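Local coordinates for protein esterase D (Cellvibrio japonicus, PDB 2W87) that binds glucuronic acid-containing sugars through this family 35 carbohydrate-binding module of a secreted enzyme that probably cleaves feruloyl esters in plant cell walls, at residues Gly38-Trp43 with Gln111-Thr116; Ile57-Gly62 with Gln95-Asp100; Gly63-Asn68 with Thr116-Pro121. One frame throughout, in Å; residues are numbered along the deposited sequence.

Contact 1: Gly38-Trp43 with Gln111-Thr116; sequences GAAVVW and QLSATT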
ATOM      1  N   GLY A  38       1.976  11.554   7.167  1.00 12.52           N
ATOM      2  CA  GLY A  38       2.999  10.571   7.429  1.00 12.38           C
ATOM      3  C   GLY A  38       2.482   9.218   7.878  1.00 11.48           C
ATOM      4  O   GLY A  38       3.232   8.235   7.871  1.00 12.55           O
ATOM      5  N   ALA A  39       1.219   9.132   8.281  1.00 11.46           N
ATOM      6  CA  ALA A  39       0.669   7.829   8.676  1.00 11.01           C
ATOM      7  C   ALA A  39       0.808   6.833   7.515  1.00 11.11           C
ATOM      8  O   ALA A  39       0.477   7.145   6.376  1.00 10.22           O
ATOM      9  CB  ALA A  39      -0.774   7.969   9.143  1.00 10.92           C
ATOM     10  N   ALA A  40       1.295   5.629   7.826  1.00 11.14           N
ATOM     11  CA  ALA A  40       1.709   4.678   6.808  1.00 10.95           C
ATOM     12  C   ALA A  40       1.061   3.301   6.871  1.00 10.38           C
ATOM     13  O   ALA A  40       0.498   2.870   7.916  1.00  9.66           O
ATOM     14  CB  ALA A  40       3.229   4.552   6.792  1.00 11.23           C
ATOM     15  N   VAL A  41       1.130   2.629   5.716  1.00  9.24           N
ATOM     16  CA  VAL A  41       0.901   1.194   5.614  1.00 10.00           C
ATOM     17  C   VAL A  41       2.197   0.638   5.099  1.00  9.62           C
ATOM     18  O   VAL A  41       2.810   1.226   4.182  1.00  9.74           O
ATOM     19  CB  VAL A  41      -0.283   0.820   4.680  1.00 10.06           C
ATOM     20  CG1 VAL A  41      -0.517  -0.710   4.698  1.00 10.29           C
ATOM     21  CG2 VAL A  41      -1.532   1.564   5.116  1.00 10.16           C
ATOM     22  N   VAL A  42       2.635  -0.482   5.674  1.00  9.07           N
ATOM     23  CA  VAL A  42       3.943  -1.055   5.338  1.00  9.82           C
ATOM     24  C   VAL A  42       3.837  -2.544   5.000  1.00 10.79           C
ATOM     25  O   VAL A  42       3.182  -3.318   5.722  1.00 10.69           O
ATOM     26  CB  VAL A  42       4.991  -0.857   6.474  1.00  9.70           C
ATOM     27  CG1 VAL A  42       6.376  -1.346   6.051  1.00 11.43           C
ATOM     28  CG2 VAL A  42       5.056   0.598   6.922  1.00  9.92           C
ATOM     29  N   TRP A  43       4.473  -2.910   3.884  1.00 10.77           N
ATOM     30  CA  TRP A  43       4.591  -4.284   3.413  1.00 10.96           C
ATOM     31  C   TRP A  43       6.044  -4.634   3.222  1.00 11.50           C
ATOM     32  O   TRP A  43       6.910  -3.763   3.143  1.00 11.16           O
ATOM     33  CB  TRP A  43       3.901  -4.477   2.059  1.00 11.08           C
ATOM     34  CG  TRP A  43       2.463  -4.076   2.002  1.00 11.03           C
ATOM     35  CD1 TRP A  43       1.410  -4.849   2.261  1.00 10.37           C
ATOM     36  CD2 TRP A  43       1.955  -2.787   1.644  1.00 11.71           C
ATOM     37  NE1 TRP A  43       0.239  -4.138   2.104  1.00 11.42           N
ATOM     38  CE2 TRP A  43       0.550  -2.865   1.710  1.00 11.55           C
ATOM     39  CE3 TRP A  43       2.549  -1.583   1.262  1.00 11.88           C
ATOM     40  CZ2 TRP A  43      -0.265  -1.791   1.404  1.00 12.19           C
ATOM     41  CZ3 TRP A  43       1.728  -0.516   0.949  1.00 11.73           C
ATOM     42  CH2 TRP A  43       0.347  -0.621   1.036  1.00 12.13           C
ATOM     43  N   GLN A 111       6.897   1.258   2.187  1.00 12.18           N
ATOM     44  CA  GLN A 111       6.108   2.099   3.074  1.00 13.55           C
ATOM     45  C   GLN A 111       5.345   3.131   2.261  1.00 12.70           C
ATOM     46  O   GLN A 111       5.951   3.968   1.581  1.00 13.03           O
ATOM     47  CB  GLN A 111       6.997   2.779   4.125  1.00 13.86           C
ATOM     48  CG  GLN A 111       6.264   3.746   5.025  1.00 16.60           C
ATOM     49  CD  GLN A 111       7.031   4.138   6.303  1.00 17.31           C
ATOM     50  OE1 GLN A 111       7.927   3.434   6.753  1.00 21.57           O
ATOM     51  NE2 GLN A 111       6.667   5.284   6.884  1.00 21.34           N
ATOM     52  N   LEU A 112       4.019   3.062   2.339  1.00 11.98           N
ATOM     53  CA  LEU A 112       3.150   4.046   1.732  1.00 11.54           C
ATOM     54  C   LEU A 112       2.664   4.979   2.853  1.00 11.94           C
ATOM     55  O   LEU A 112       1.990   4.539   3.773  1.00 10.87           O
ATOM     56  CB  LEU A 112       1.994   3.355   1.038  1.00 11.72           C
ATOM     57  CG  LEU A 112       0.907   4.254   0.454  1.00 12.42           C
ATOM     58  CD1 LEU A 112       1.461   4.975  -0.749  1.00 11.25           C
ATOM     59  CD2 LEU A 112      -0.370   3.450   0.109  1.00 12.76           C
ATOM     60  N   SER A 113       3.025   6.259   2.773  1.00 12.02           N
ATOM     61  CA  SER A 113       2.743   7.224   3.823  0.50 11.43           C
ATOM     62  C   SER A 113       1.904   8.392   3.300  1.00 11.88           C
ATOM     63  O   SER A 113       2.114   8.857   2.176  1.00 12.26           O
ATOM     64  CB  SER A 113       4.048   7.772   4.425  0.50 11.46           C
ATOM     65  OG  SER A 113       4.947   6.739   4.813  0.50  7.77           O
ATOM     66  N   ALA A 114       0.984   8.867   4.126  1.00 11.21           N
ATOM     67  CA  ALA A 114       0.134   9.988   3.777  1.00 11.41           C
ATOM     68  C   ALA A 114       0.928  11.267   3.556  1.00 11.90           C
ATOM     69  O   ALA A 114       1.793  11.595   4.360  1.00 12.52           O
ATOM     70  CB  ALA A 114      -0.832  10.203   4.890  1.00 10.48           C
ATOM     71  N   THR A 115       0.633  11.993   2.482  1.00 12.46           N
ATOM     72  CA  THR A 115       1.236  13.310   2.250  1.00 13.48           C
ATOM     73  C   THR A 115       0.419  14.465   2.835  1.00 14.51           C
ATOM     74  O   THR A 115       0.931  15.581   2.904  1.00 16.97           O
ATOM     75  CB  THR A 115       1.376  13.626   0.750  1.00 14.13           C
ATOM     76  OG1 THR A 115       0.089  13.622   0.146  1.00 15.10           O
ATOM     77  CG2 THR A 115       2.228  12.635   0.054  1.00 13.96           C
ATOM     78  N   THR A 116      -0.840  14.227   3.177  1.00 14.28           N
ATOM     79  CA  THR A 116      -1.725  15.249   3.733  1.00 14.97           C
ATOM     80  C   THR A 116      -2.189  14.874   5.142  1.00 14.46           C
ATOM     81  O   THR A 116      -2.048  13.720   5.571  1.00 13.24           O
ATOM     82  CB  THR A 116      -3.001  15.459   2.864  1.00 15.43           C
ATOM     83  OG1 THR A 116      -3.966  14.432   3.148  1.00 15.63           O
ATOM     84  CG2 THR A 116      -2.695  15.506   1.368  1.00 15.30           C
TER
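V41 and L112 form the hydrogen-bonded pair at the middle of this antiparallel contact: V41 N gives to L112 O at 2.9 Å, and L112 N gives back to V41 O at the same length. L112 O also takes a CA-H...O contact from A40 CA at 3.1 Å, so this one carbonyl is approached by two neighbouring backbone donors. Ahead of strand 40-47 the pairing carries on into the loop at 38-39, where A114 N gives to A39 O at 2.9 Å and G38 N to A114 O at 2.8 Å. G38 has a positive phi of 88°, which in most residues would press a CB against the preceding carbonyl.

A40, V42, Q111 and S113 share one face of the sheet. The Q111 side chain runs out extended, its CG 3.6 Å from A40 CB and 3.9 Å from V42 CG2, and its NE2 gives to S113 OG at 3.1 Å, a bond that holds for the given one of two S113 conformers. On the other face, the indole of W43 turns one edge to L112, with CZ3 lying 3.9 Å from L112 CB, and V41 CG1 sits over a face of the same ring. W43 CG is anti to the carbonyl carbon (chi1 -55°), which swings the indole back along the strand beside V41 and L112.

That second face looks into the beta-sandwich: V41, W43 and L112 all touch I123 of strand 122-129, V41 and L112 meet L120, and F11 meets the W43 ring almost at right angles. Strand 40-47 is further flanked by strand 11-14, and strand 106-114 by strand 69-73.

Contact 2: Ile57-Gly62 with Gln95-Asp100; sequences IRYANG and QTATID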
ATOM      1  N   ILE A  57      -2.334  -0.891  -5.924  1.00 12.65           N
ATOM      2  CA  ILE A  57      -2.907  -0.609  -4.610  1.00 12.78           C
ATOM      3  C   ILE A  57      -4.398  -0.432  -4.741  1.00 11.24           C
ATOM      4  O   ILE A  57      -4.848   0.436  -5.489  1.00 11.04           O
ATOM      5  CB  ILE A  57      -2.303   0.705  -4.064  1.00 13.24           C
ATOM      6  CG1 ILE A  57      -0.790   0.557  -3.894  1.00 14.94           C
ATOM      7  CG2 ILE A  57      -2.974   1.126  -2.742  1.00 13.83           C
ATOM      8  CD1 ILE A  57      -0.112   1.881  -3.586  1.00 16.08           C
ATOM      9  N   ARG A  58      -5.168  -1.260  -4.046  1.00 10.16           N
ATOM     10  CA  ARG A  58      -6.624  -1.154  -4.065  1.00 10.31           C
ATOM     11  C   ARG A  58      -7.073  -0.358  -2.838  1.00  9.94           C
ATOM     12  O   ARG A  58      -6.648  -0.640  -1.713  1.00  9.70           O
ATOM     13  CB  ARG A  58      -7.261  -2.537  -4.071  1.00 11.05           C
ATOM     14  CG  ARG A  58      -8.741  -2.507  -4.364  1.00 11.21           C
ATOM     15  CD  ARG A  58      -9.257  -3.870  -4.730  1.00 12.09           C
ATOM     16  NE  ARG A  58     -10.660  -3.834  -5.159  1.00 12.81           N
ATOM     17  CZ  ARG A  58     -11.694  -4.077  -4.367  1.00 12.73           C
ATOM     18  NH1 ARG A  58     -11.517  -4.392  -3.089  1.00 12.92           N
ATOM     19  NH2 ARG A  58     -12.921  -4.006  -4.866  1.00 13.43           N
ATOM     20  N   TYR A  59      -7.919   0.638  -3.050  1.00 10.12           N
ATOM     21  CA  TYR A  59      -8.204   1.608  -1.991  1.00  9.64           C
ATOM     22  C   TYR A  59      -9.603   2.201  -2.126  1.00  9.93           C
ATOM     23  O   TYR A  59     -10.212   2.155  -3.199  1.00  9.32           O
ATOM     24  CB  TYR A  59      -7.175   2.732  -1.993  1.00 10.27           C
ATOM     25  CG  TYR A  59      -7.323   3.670  -3.153  1.00  9.98           C
ATOM     26  CD1 TYR A  59      -8.029   4.876  -3.027  1.00 10.48           C
ATOM     27  CD2 TYR A  59      -6.819   3.341  -4.396  1.00 11.18           C
ATOM     28  CE1 TYR A  59      -8.201   5.725  -4.132  1.00 10.72           C
ATOM     29  CE2 TYR A  59      -6.985   4.198  -5.499  1.00 12.36           C
ATOM     30  CZ  TYR A  59      -7.667   5.386  -5.344  1.00 11.98           C
ATOM     31  OH  TYR A  59      -7.850   6.227  -6.446  1.00 14.48           O
ATOM     32  N   ALA A  60     -10.083   2.785  -1.030  1.00  9.96           N
ATOM     33  CA  ALA A  60     -11.339   3.530  -1.015  1.00 10.14           C
ATOM     34  C   ALA A  60     -11.065   4.877  -0.388  1.00 10.45           C
ATOM     35  O   ALA A  60     -10.397   4.944   0.620  1.00  9.57           O
ATOM     36  CB  ALA A  60     -12.391   2.793  -0.206  1.00 11.39           C
ATOM     37  N   ASN A  61     -11.597   5.938  -0.971  1.00 10.54           N
ATOM     38  CA  ASN A  61     -11.406   7.283  -0.462  1.00 10.99           C
ATOM     39  C   ASN A  61     -12.751   7.985  -0.528  1.00 11.91           C
ATOM     40  O   ASN A  61     -13.113   8.506  -1.565  1.00 12.59           O
ATOM     41  CB  ASN A  61     -10.359   8.026  -1.286  1.00 11.19           C
ATOM     42  CG  ASN A  61     -10.109   9.432  -0.803  1.00  9.84           C
ATOM     43  OD1 ASN A  61     -10.771   9.919   0.116  1.00 12.82           O
ATOM     44  ND2 ASN A  61      -9.146  10.105  -1.432  1.00  9.55           N
ATOM     45  N   GLY A  62     -13.476   7.971   0.587  1.00 13.39           N
ATOM     46  CA  GLY A  62     -14.796   8.601   0.696  1.00 14.41           C
ATOM     47  C   GLY A  62     -14.695  10.038   1.184  1.00 15.06           C
ATOM     48  O   GLY A  62     -15.706  10.660   1.519  1.00 16.26           O
ATOM     49  N   GLN A  95     -11.143   1.460  -5.777  1.00 11.69           N
ATOM     50  CA  GLN A  95     -10.475   1.617  -7.066  1.00 12.20           C
ATOM     51  C   GLN A  95      -9.011   1.165  -6.887  1.00 12.99           C
ATOM     52  O   GLN A  95      -8.572   0.818  -5.768  1.00 12.12           O
ATOM     53  CB  GLN A  95     -10.576   3.069  -7.523  1.00 12.53           C
ATOM     54  CG  GLN A  95     -11.966   3.566  -7.706  1.00 14.18           C
ATOM     55  CD  GLN A  95     -12.788   2.846  -8.759  1.00 17.33           C
ATOM     56  OE1 GLN A  95     -12.268   2.094  -9.580  1.00 19.78           O
ATOM     57  NE2 GLN A  95     -14.091   3.079  -8.736  1.00 20.04           N
ATOM     58  N   THR A  96      -8.254   1.183  -7.971  1.00 13.60           N
ATOM     59  CA  THR A  96      -6.844   0.898  -7.872  1.00 14.38           C
ATOM     60  C   THR A  96      -5.993   2.057  -8.349  1.00 14.30           C
ATOM     61  O   THR A  96      -6.391   2.865  -9.212  1.00 14.59           O
ATOM     62  CB  THR A  96      -6.430  -0.363  -8.648  1.00 15.33           C
ATOM     63  OG1 THR A  96      -6.764  -0.223 -10.033  1.00 17.38           O
ATOM     64  CG2 THR A  96      -7.103  -1.618  -8.065  1.00 16.45           C
ATOM     65  N   ALA A  97      -4.800   2.125  -7.778  1.00 14.21           N
ATOM     66  CA  ALA A  97      -3.754   2.991  -8.287  1.00 14.09           C
ATOM     67  C   ALA A  97      -2.601   2.066  -8.638  1.00 15.19           C
ATOM     68  O   ALA A  97      -2.347   1.094  -7.944  1.00 14.05           O
ATOM     69  CB  ALA A  97      -3.328   4.025  -7.253  1.00 13.79           C
ATOM     70  N   THR A  98      -1.896   2.362  -9.720  1.00 16.22           N
ATOM     71  CA  THR A  98      -0.785   1.502 -10.108  1.00 18.03           C
ATOM     72  C   THR A  98       0.455   2.332 -10.322  1.00 18.82           C
ATOM     73  O   THR A  98       0.388   3.416 -10.902  1.00 18.61           O
ATOM     74  CB  THR A  98      -1.091   0.674 -11.375  1.00 19.37           C
ATOM     75  OG1 THR A  98      -0.010  -0.243 -11.618  1.00 23.17           O
ATOM     76  CG2 THR A  98      -1.278   1.594 -12.580  1.00 20.62           C
ATOM     77  N   ILE A  99       1.580   1.802  -9.848  1.00 18.31           N
ATOM     78  CA  ILE A  99       2.872   2.427 -10.030  1.00 18.74           C
ATOM     79  C   ILE A  99       3.910   1.341 -10.344  1.00 17.85           C
ATOM     80  O   ILE A  99       3.855   0.239  -9.779  1.00 16.40           O
ATOM     81  CB  ILE A  99       3.266   3.241  -8.787  1.00 19.78           C
ATOM     82  CG1 ILE A  99       4.573   3.995  -9.019  1.00 22.15           C
ATOM     83  CG2 ILE A  99       3.358   2.365  -7.556  1.00 20.76           C
ATOM     84  CD1 ILE A  99       4.654   5.257  -8.261  1.00 24.32           C
ATOM     85  N   ASP A 100       4.796   1.631 -11.288  1.00 17.05           N
ATOM     86  CA  ASP A 100       5.927   0.755 -11.526  1.00 17.29           C
ATOM     87  C   ASP A 100       7.088   1.182 -10.629  1.00 16.92           C
ATOM     88  O   ASP A 100       7.367   2.361 -10.460  1.00 17.16           O
ATOM     89  CB  ASP A 100       6.342   0.767 -12.990  1.00 17.82           C
ATOM     90  CG  ASP A 100       5.432  -0.096 -13.874  1.00 19.61           C
ATOM     91  OD1 ASP A 100       4.467  -0.705 -13.385  1.00 20.86           O
ATOM     92  OD2 ASP A 100       5.710  -0.183 -15.079  1.00 24.95           O
TER
HETATM   93  O   HOH W   1      -6.633   5.506  -8.840  1.00 15.54           O
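I57 and Y59 form hydrogen-bonded pairs with A97 and Q95, giving an antiparallel register of four backbone bonds, all 2.8 Å, from I57 N to A97 O, A97 N to I57 O, Y59 N to Q95 O and Q95 N to Y59 O; the strand axes close to 4.6 Å and stand 141° apart.

The Y59 ring leans edge-on against the partner strand. Its CG stands between the backbone N and the carbonyl carbon (chi1 72°), and this brings the ring alongside 95-97: CE2 lies 3.7 Å from T96 C and 4.1 Å from A97 CB. At the far end of the ring a water bridges the strands, 2.8 Å from Y59 OH and donating to T96 O at 2.7 Å.

Strand 95-103 is an outermost strand of the four-stranded sheet of this beta-sandwich, and 51-60 is its neighbour one place further in. I57 and Y59 face the interior, where both touch I123 of strand 122-129, and V83 packs on I57 and A97.

R58 and T96 meet on the other face as a non-hydrogen-bonded pair. The aliphatic part of R58 passes T96 at an angle, its CB 4.1 Å from T96 CG2 and its CG 3.6 Å from Q95 O; the extended chain then leads away from T96 to a salt bridge from NH1 to D124, a ligand of a calcium ion, and NH1 also bonds to G24 O.

Contact 3: Gly63-Asn68 with Thr116-Pro121; sequences GTANRN and TAEGLP. With GCU (alpha-D-glucopyranuronic acid), chain E.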
ATOM      1  N   GLY A  63     -13.475  10.561   1.244  1.00 16.17           N
ATOM      2  CA  GLY A  63     -13.260  11.948   1.625  1.00 16.84           C
ATOM      3  C   GLY A  63     -13.489  12.831   0.426  1.00 18.38           C
ATOM      4  O   GLY A  63     -13.860  12.336  -0.634  1.00 18.98           O
ATOM      5  N   THR A  64     -13.256  14.128   0.595  1.00 19.71           N
ATOM      6  CA  THR A  64     -13.534  15.113  -0.440  1.00 20.59           C
ATOM      7  C   THR A  64     -12.331  15.526  -1.273  1.00 20.58           C
ATOM      8  O   THR A  64     -12.500  16.297  -2.229  1.00 22.98           O
ATOM      9  CB  THR A  64     -14.110  16.431   0.165  1.00 21.23           C
ATOM     10  N   ALA A  65     -11.145  15.030  -0.927  1.00 19.03           N
ATOM     11  CA  ALA A  65      -9.901  15.451  -1.546  1.00 17.43           C
ATOM     12  C   ALA A  65      -9.014  14.230  -1.822  1.00 16.02           C
ATOM     13  O   ALA A  65      -9.185  13.175  -1.203  1.00 14.12           O
ATOM     14  CB  ALA A  65      -9.173  16.443  -0.631  1.00 18.90           C
ATOM     15  N   ASN A  66      -8.085  14.370  -2.758  1.00 14.68           N
ATOM     16  CA  ASN A  66      -7.009  13.383  -2.909  1.00 13.82           C
ATOM     17  C   ASN A  66      -6.323  13.206  -1.571  1.00 13.41           C
ATOM     18  O   ASN A  66      -6.196  14.159  -0.798  1.00 12.10           O
ATOM     19  CB  ASN A  66      -5.953  13.863  -3.897  1.00 13.89           C
ATOM     20  CG  ASN A  66      -6.306  13.571  -5.338  1.00 14.42           C
ATOM     21  OD1 ASN A  66      -7.417  13.846  -5.795  1.00 14.74           O
ATOM     22  ND2 ASN A  66      -5.333  13.041  -6.075  1.00 12.77           N
ATOM     23  N   ARG A  67      -5.876  11.975  -1.323  1.00 12.55           N
ATOM     24  CA  ARG A  67      -5.062  11.658  -0.172  1.00 12.20           C
ATOM     25  C   ARG A  67      -3.805  10.946  -0.706  1.00 11.45           C
ATOM     26  O   ARG A  67      -3.565   9.756  -0.426  1.00 11.82           O
ATOM     27  CB  ARG A  67      -5.847  10.774   0.755  1.00 12.09           C
ATOM     28  CG  ARG A  67      -6.996  11.455   1.397  1.00 12.71           C
ATOM     29  CD  ARG A  67      -7.595  10.553   2.429  1.00 12.27           C
ATOM     30  NE  ARG A  67      -8.771  11.148   3.051  1.00 11.05           N
ATOM     31  CZ  ARG A  67      -9.339  10.668   4.152  1.00 12.44           C
ATOM     32  NH1 ARG A  67      -8.842   9.600   4.756  1.00 12.01           N
ATOM     33  NH2 ARG A  67     -10.404  11.276   4.668  1.00 14.44           N
ATOM     34  N   ASN A  68      -3.019  11.674  -1.493  1.00 11.50           N
ATOM     35  CA  ASN A  68      -1.852  11.090  -2.152  1.00 11.55           C
ATOM     36  C   ASN A  68      -0.891  10.533  -1.121  1.00 11.43           C
ATOM     37  O   ASN A  68      -0.877  10.965   0.042  1.00 12.21           O
ATOM     38  CB  ASN A  68      -1.134  12.114  -3.016  1.00 11.37           C
ATOM     39  CG  ASN A  68      -1.916  12.502  -4.230  1.00 12.17           C
ATOM     40  OD1 ASN A  68      -3.030  12.017  -4.466  1.00 12.27           O
ATOM     41  ND2 ASN A  68      -1.337  13.380  -5.035  1.00 12.83           N
ATOM     42  N   THR A 116      -0.840  14.227   3.177  1.00 14.28           N
ATOM     43  CA  THR A 116      -1.725  15.249   3.733  1.00 14.97           C
ATOM     44  C   THR A 116      -2.189  14.874   5.142  1.00 14.46           C
ATOM     45  O   THR A 116      -2.048  13.720   5.571  1.00 13.24           O
ATOM     46  CB  THR A 116      -3.001  15.459   2.864  1.00 15.43           C
ATOM     47  OG1 THR A 116      -3.966  14.432   3.148  1.00 15.63           O
ATOM     48  CG2 THR A 116      -2.695  15.506   1.368  1.00 15.30           C
ATOM     49  N   ALA A 117      -2.769  15.848   5.846  1.00 14.91           N
ATOM     50  CA  ALA A 117      -3.199  15.665   7.235  1.00 15.33           C
ATOM     51  C   ALA A 117      -4.379  14.731   7.382  1.00 15.28           C
ATOM     52  O   ALA A 117      -4.716  14.351   8.503  1.00 15.84           O
ATOM     53  CB  ALA A 117      -3.520  17.026   7.892  1.00 16.20           C
ATOM     54  N   GLU A 118      -5.021  14.363   6.267  1.00 15.04           N
ATOM     55  CA  GLU A 118      -6.153  13.435   6.303  0.50 14.73           C
ATOM     56  C   GLU A 118      -5.694  11.977   6.404  1.00 14.08           C
ATOM     57  O   GLU A 118      -6.504  11.093   6.633  1.00 14.09           O
ATOM     58  CB  GLU A 118      -7.027  13.573   5.064  0.50 14.79           C
ATOM     59  CG  GLU A 118      -7.742  14.897   4.943  0.50 15.10           C
ATOM     60  CD  GLU A 118      -8.915  14.816   3.979  0.50 15.19           C
ATOM     61  OE1 GLU A 118      -9.964  14.229   4.350  0.50 14.72           O
ATOM     62  OE2 GLU A 118      -8.803  15.384   2.868  0.50 16.05           O
ATOM     63  N   GLY A 119      -4.404  11.736   6.249  1.00 12.88           N
ATOM     64  CA  GLY A 119      -3.912  10.372   6.240  1.00 12.25           C
ATOM     65  C   GLY A 119      -4.120   9.781   4.857  1.00 11.44           C
ATOM     66  O   GLY A 119      -4.333  10.501   3.871  1.00 11.06           O
ATOM     67  N   LEU A 120      -4.045   8.459   4.766  1.00 11.07           N
ATOM     68  CA  LEU A 120      -4.286   7.771   3.510  1.00 11.00           C
ATOM     69  C   LEU A 120      -5.757   7.458   3.288  1.00 10.99           C
ATOM     70  O   LEU A 120      -6.568   7.559   4.194  1.00 11.70           O
ATOM     71  CB  LEU A 120      -3.493   6.455   3.480  1.00 10.91           C
ATOM     72  CG  LEU A 120      -1.979   6.573   3.353  1.00  9.43           C
ATOM     73  CD1 LEU A 120      -1.347   5.145   3.480  1.00 10.11           C
ATOM     74  CD2 LEU A 120      -1.588   7.215   2.033  1.00 10.13           C
ATOM     75  N   PRO A 121      -6.102   7.045   2.059  1.00 10.90           N
ATOM     76  CA  PRO A 121      -7.382   6.381   1.931  1.00 11.49           C
ATOM     77  C   PRO A 121      -7.327   5.059   2.701  1.00 10.64           C
ATOM     78  O   PRO A 121      -6.262   4.694   3.232  1.00 10.56           O
ATOM     79  CB  PRO A 121      -7.480   6.094   0.435  1.00 11.28           C
ATOM     80  CG  PRO A 121      -6.395   6.797  -0.210  1.00 12.42           C
ATOM     81  CD  PRO A 121      -5.336   7.030   0.810  1.00 11.86           C
TER
HETATM   82  C1  GCU E1150     -14.363   7.596   8.409  1.00 15.59           C
HETATM   83  C2  GCU E1150     -14.372   6.229   7.725  1.00 14.65           C
HETATM   84  C3  GCU E1150     -13.008   5.571   7.904  1.00 13.66           C
HETATM   85  C4  GCU E1150     -11.969   6.454   7.242  1.00 13.16           C
HETATM   86  C5  GCU E1150     -12.041   7.849   7.884  1.00 14.00           C
HETATM   87  C6  GCU E1150     -11.071   8.832   7.245  1.00 13.94           C
HETATM   88  O1  GCU E1150     -14.069   7.359   9.785  1.00 18.63           O
HETATM   89  O2  GCU E1150     -15.363   5.409   8.321  1.00 16.32           O
HETATM   90  O3  GCU E1150     -12.982   4.267   7.322  1.00 12.84           O
HETATM   91  O4  GCU E1150     -10.626   5.936   7.421  1.00 14.93           O
HETATM   92  O5  GCU E1150     -13.352   8.391   7.729  1.00 14.90           O
HETATM   93  O6A GCU E1150      -9.902   8.441   7.114  1.00 13.26           O
HETATM   94  O6B GCU E1150     -11.480   9.967   6.899  1.00 14.19           O
HETATM   95  O   HOH W   2     -12.565  14.643   3.193  1.00 34.97           O
HETATM   96  O   HOH W   3     -10.190  13.123   1.335  1.00 17.18           O
HETATM   97  O   HOH W   4      -6.321  15.215   1.836  1.00 18.00           O
HETATM   98  O   HOH W   5      -2.589  11.926   2.288  1.00 15.26           O
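R67 spreads its guanidinium beneath E118, whose CB lies 3.6 Å above the plane near the rim, with E118 O over the same face. The edge of the group is occupied by L120 O, a water and the glucuronic acid carboxylate. This is the sugar site, built largely from loops and strand ends at one end of the beta-sandwich of the carbohydrate-binding module. NH1 of R67 gives to O6A of the sugar and NH2 to O6B, both at 2.8 Å, in nearly straight hydrogen bonds (N-H...O 173° and 169°), one to each carboxylate oxygen.

R67 NH1 also gives to L120 O at 3.1 Å, the donor standing above the carbonyl plane, and R67 NH2 makes a weak, bent bond within a salt bridge to E118 OE1 at 3.0 Å, for the given one of two E118 conformers. NE gives to a water that also accepts from A65 N. The chain runs extended from CG to NE, which carries the group out to the sugar; bonds from NE, NH1 and NH2 probably fix its rotation, and in that conformer E118 may temper its charge. H22 and N122 bind the sugar too.

Residues 116-119 form a type I turn; T116 OG1 accepts from E118 N, an ST turn. P121 CD packs against R67 CB at 3.8 Å. One water accepts from T116 N and donates to N68 O and, at 2.8 Å, to G119 O.

Overall arrangement
From the N terminus, the chain lays down 38-43, then 57-62 and directly after it 63-68, and only later supplies their partners. Strand 95-103 comes back first and closes contact 2; strand 106-114 follows and closes contact 1, so contact 2 lies wholly within the longer span of contact 1. Last, 116-121 closes contact 3, whose span crosses both others and shares T116 with contact 1. Contacts 1 and 2 belong to the two opposing sheets, and L112 CD2 meets I57 CD1 between them at 4.0 Å. Contact 3 joins the loops that leave strands 51-60 and 106-114: P121 packs on Y59 and N61, and L120 on L112 and A114.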